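Local coordinates for protein GCN5-related N-acetyltransferase:Aminotransferase, class-II (Rhodopseudomonas palustris, PDB 2FIW) that probably transfers an acetyl group from bound acetyl coenzyme A to an amine, as a GCN5-related N-acetyltransferase, at residues L59-L65 with F76-K80. Sequence-based numbering, arbitrary orientation.
Sequences LSGQLTL and FASLK
T64 lays its methyl CG2 alongside the ring of F76, 4.0 Å from CD2, where the antiparallel β-hairpin of strands 63-69 and 72-80 meets the end of helix 52-60 in the GNAT fold. With OG1 anti to the carbonyl carbon (chi1 -52°), the hydroxyl of T64 donates to L59 O over 2.7 Å, entering 21° out of the carbonyl plane. The same carbonyl also accepts from Q62 N, so L59 O, near the helix end, takes one bond from the turn and one from the strand. S78, directly across from T64 in a non-hydrogen-bonded pair, brings its OG to 2.7 Å from T64 OG1; M87 of strand 84-90 also packs against this serine. L59 reaches the F76 ring from the helix, its side chain crossing the phenylalanine at roughly a right angle with CD1 4.2 Å from CE2, while T21, I24 and F25 of helix 18-32 also touch F76. On the other face of the sheet, L63 and L79 lie side by side, L63 CD1 4.0 Å from L79 CD2; L65 and A77 share this face and pack on helix 99-112, with the side chain of A77 about 8 Å from the bound acetyl coenzyme A. Both of these pairs are hydrogen-bonded, each by two backbone bonds. The shortest of the four, 2.8 Å from L79 N to L63 O, is nearly straight at the hydrogen (171°), and S78 CA adds a CA-H...O contact to that same oxygen at 3.4 Å.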
ATOM      1  N   LEU A  59       7.739  -8.381   2.960  1.00 34.57           N
ATOM      2  CA  LEU A  59       6.446  -8.913   2.599  1.00 34.41           C
ATOM      3  C   LEU A  59       6.098 -10.200   3.341  1.00 34.57           C
ATOM      4  O   LEU A  59       5.022 -10.309   3.930  1.00 35.11           O
ATOM      5  CB  LEU A  59       6.435  -9.169   1.086  1.00 34.47           C
ATOM      6  CG  LEU A  59       5.753  -8.096   0.218  1.00 35.23           C
ATOM      7  CD1 LEU A  59       6.031  -6.770   0.765  1.00 35.53           C
ATOM      8  CD2 LEU A  59       6.213  -8.148  -1.205  1.00 34.15           C
ATOM      9  N   SER A  60       7.006 -11.172   3.309  1.00 34.27           N
ATOM     10  CA  SER A  60       6.755 -12.505   3.849  1.00 34.48           C
ATOM     11  C   SER A  60       6.705 -12.522   5.374  1.00 33.71           C
ATOM     12  O   SER A  60       6.102 -13.407   5.969  1.00 33.48           O
ATOM     13  CB  SER A  60       7.796 -13.511   3.324  1.00 34.40           C
ATOM     14  OG  SER A  60       9.053 -13.320   3.962  1.00 35.88           O
ATOM     15  N   GLY A  61       7.327 -11.524   5.992  1.00 33.87           N
ATOM     16  CA  GLY A  61       7.385 -11.427   7.446  1.00 33.54           C
ATOM     17  C   GLY A  61       6.311 -10.511   8.005  1.00 33.72           C
ATOM     18  O   GLY A  61       6.241 -10.289   9.220  1.00 33.50           O
ATOM     19  N   GLN A  62       5.477  -9.979   7.107  1.00 33.65           N
ATOM     20  CA  GLN A  62       4.304  -9.186   7.474  1.00 33.35           C
ATOM     21  C   GLN A  62       3.025  -9.924   7.060  1.00 32.83           C
ATOM     22  O   GLN A  62       3.080 -11.055   6.563  1.00 32.75           O
ATOM     23  CB  GLN A  62       4.397  -7.804   6.833  1.00 33.32           C
ATOM     24  CG  GLN A  62       5.421  -6.888   7.530  1.00 34.54           C
ATOM     25  CD  GLN A  62       5.773  -5.621   6.740  1.00 33.84           C
ATOM     26  OE1 GLN A  62       5.076  -5.229   5.787  1.00 35.14           O
ATOM     27  NE2 GLN A  62       6.873  -4.986   7.127  1.00 33.46           N
ATOM     28  N   LEU A  63       1.870  -9.318   7.290  1.00 32.38           N
ATOM     29  CA  LEU A  63       0.624  -9.895   6.772  1.00 32.19           C
ATOM     30  C   LEU A  63       0.268  -9.215   5.454  1.00 32.22           C
ATOM     31  O   LEU A  63      -0.248  -8.102   5.438  1.00 32.26           O
ATOM     32  CB  LEU A  63      -0.523  -9.820   7.793  1.00 31.53           C
ATOM     33  CG  LEU A  63      -0.321 -10.344   9.226  1.00 32.02           C
ATOM     34  CD1 LEU A  63      -1.664 -10.327   9.957  1.00 32.23           C
ATOM     35  CD2 LEU A  63       0.272 -11.762   9.277  1.00 31.61           C
ATOM     36  N   THR A  64       0.571  -9.904   4.357  1.00 32.46           N
ATOM     37  CA  THR A  64       0.533  -9.336   3.015  1.00 32.25           C
ATOM     38  C   THR A  64      -0.507 -10.047   2.160  1.00 32.34           C
ATOM     39  O   THR A  64      -0.462 -11.263   1.985  1.00 32.44           O
ATOM     40  CB  THR A  64       1.949  -9.408   2.320  1.00 32.32           C
ATOM     41  OG1 THR A  64       2.926  -8.845   3.188  1.00 30.67           O
ATOM     42  CG2 THR A  64       1.974  -8.645   0.994  1.00 31.33           C
ATOM     43  N   LEU A  65      -1.438  -9.265   1.634  1.00 32.18           N
ATOM     44  CA  LEU A  65      -2.527  -9.774   0.821  1.00 32.27           C
ATOM     45  C   LEU A  65      -2.361  -9.285  -0.603  1.00 32.22           C
ATOM     46  O   LEU A  65      -1.922  -8.159  -0.822  1.00 31.83           O
ATOM     47  CB  LEU A  65      -3.880  -9.300   1.384  1.00 32.14           C
ATOM     48  CG  LEU A  65      -4.398  -9.905   2.708  1.00 31.70           C
ATOM     49  CD1 LEU A  65      -5.513  -9.046   3.327  1.00 27.72           C
ATOM     50  CD2 LEU A  65      -4.867 -11.348   2.468  1.00 27.72           C
ATOM     51  N   PHE A  76      -1.588  -5.054  -3.963  1.00 29.90           N
ATOM     52  CA  PHE A  76      -1.259  -5.719  -2.706  1.00 29.60           C
ATOM     53  C   PHE A  76      -1.180  -4.719  -1.537  1.00 29.86           C
ATOM     54  O   PHE A  76      -1.017  -3.492  -1.729  1.00 30.36           O
ATOM     55  CB  PHE A  76       0.038  -6.559  -2.821  1.00 29.50           C
ATOM     56  CG  PHE A  76       1.293  -5.731  -2.785  1.00 29.81           C
ATOM     57  CD1 PHE A  76       1.735  -5.057  -3.933  1.00 28.78           C
ATOM     58  CD2 PHE A  76       2.010  -5.579  -1.593  1.00 28.99           C
ATOM     59  CE1 PHE A  76       2.887  -4.275  -3.891  1.00 28.95           C
ATOM     60  CE2 PHE A  76       3.164  -4.805  -1.543  1.00 28.43           C
ATOM     61  CZ  PHE A  76       3.605  -4.153  -2.697  1.00 28.19           C
ATOM     62  N   ALA A  77      -1.328  -5.235  -0.325  1.00 29.31           N
ATOM     63  CA  ALA A  77      -1.170  -4.403   0.858  1.00 29.46           C
ATOM     64  C   ALA A  77      -0.576  -5.236   1.985  1.00 29.63           C
ATOM     65  O   ALA A  77      -0.662  -6.463   1.972  1.00 29.00           O
ATOM     66  CB  ALA A  77      -2.499  -3.769   1.268  1.00 28.71           C
ATOM     67  N   SER A  78       0.028  -4.554   2.954  1.00 30.65           N
ATOM     68  CA  SER A  78       0.807  -5.218   3.973  1.00 31.59           C
ATOM     69  C   SER A  78       0.614  -4.590   5.330  1.00 33.01           C
ATOM     70  O   SER A  78       0.799  -3.385   5.520  1.00 32.39           O
ATOM     71  CB  SER A  78       2.278  -5.203   3.599  1.00 31.41           C
ATOM     72  OG  SER A  78       2.956  -6.321   4.141  1.00 32.20           O
ATOM     73  N   LEU A  79       0.211  -5.425   6.278  1.00 35.01           N
ATOM     74  CA  LEU A  79       0.119  -5.000   7.657  1.00 37.01           C
ATOM     75  C   LEU A  79       1.403  -5.393   8.394  1.00 38.31           C
ATOM     76  O   LEU A  79       1.830  -6.549   8.336  1.00 38.16           O
ATOM     77  CB  LEU A  79      -1.116  -5.624   8.319  1.00 37.03           C
ATOM     78  CG  LEU A  79      -1.350  -5.255   9.785  1.00 36.55           C
ATOM     79  CD1 LEU A  79      -2.067  -3.916   9.880  1.00 35.10           C
ATOM     80  CD2 LEU A  79      -2.172  -6.365  10.422  1.00 36.73           C
ATOM     81  N   LYS A  80       2.034  -4.416   9.042  1.00 40.11           N
ATOM     82  CA  LYS A  80       3.163  -4.671   9.927  1.00 41.96           C
ATOM     83  C   LYS A  80       2.656  -4.641  11.355  1.00 42.93           C
ATOM     84  O   LYS A  80       1.869  -3.762  11.724  1.00 42.85           O
ATOM     85  CB  LYS A  80       4.269  -3.626   9.751  1.00 42.41           C
ATOM     86  CG  LYS A  80       5.454  -3.817  10.701  1.00 44.66           C
ATOM     87  CD  LYS A  80       6.662  -2.992  10.288  1.00 48.38           C
ATOM     88  CE  LYS A  80       7.724  -3.030  11.384  1.00 52.16           C
ATOM     89  NZ  LYS A  80       9.109  -3.275  10.839  1.00 53.60           N
TER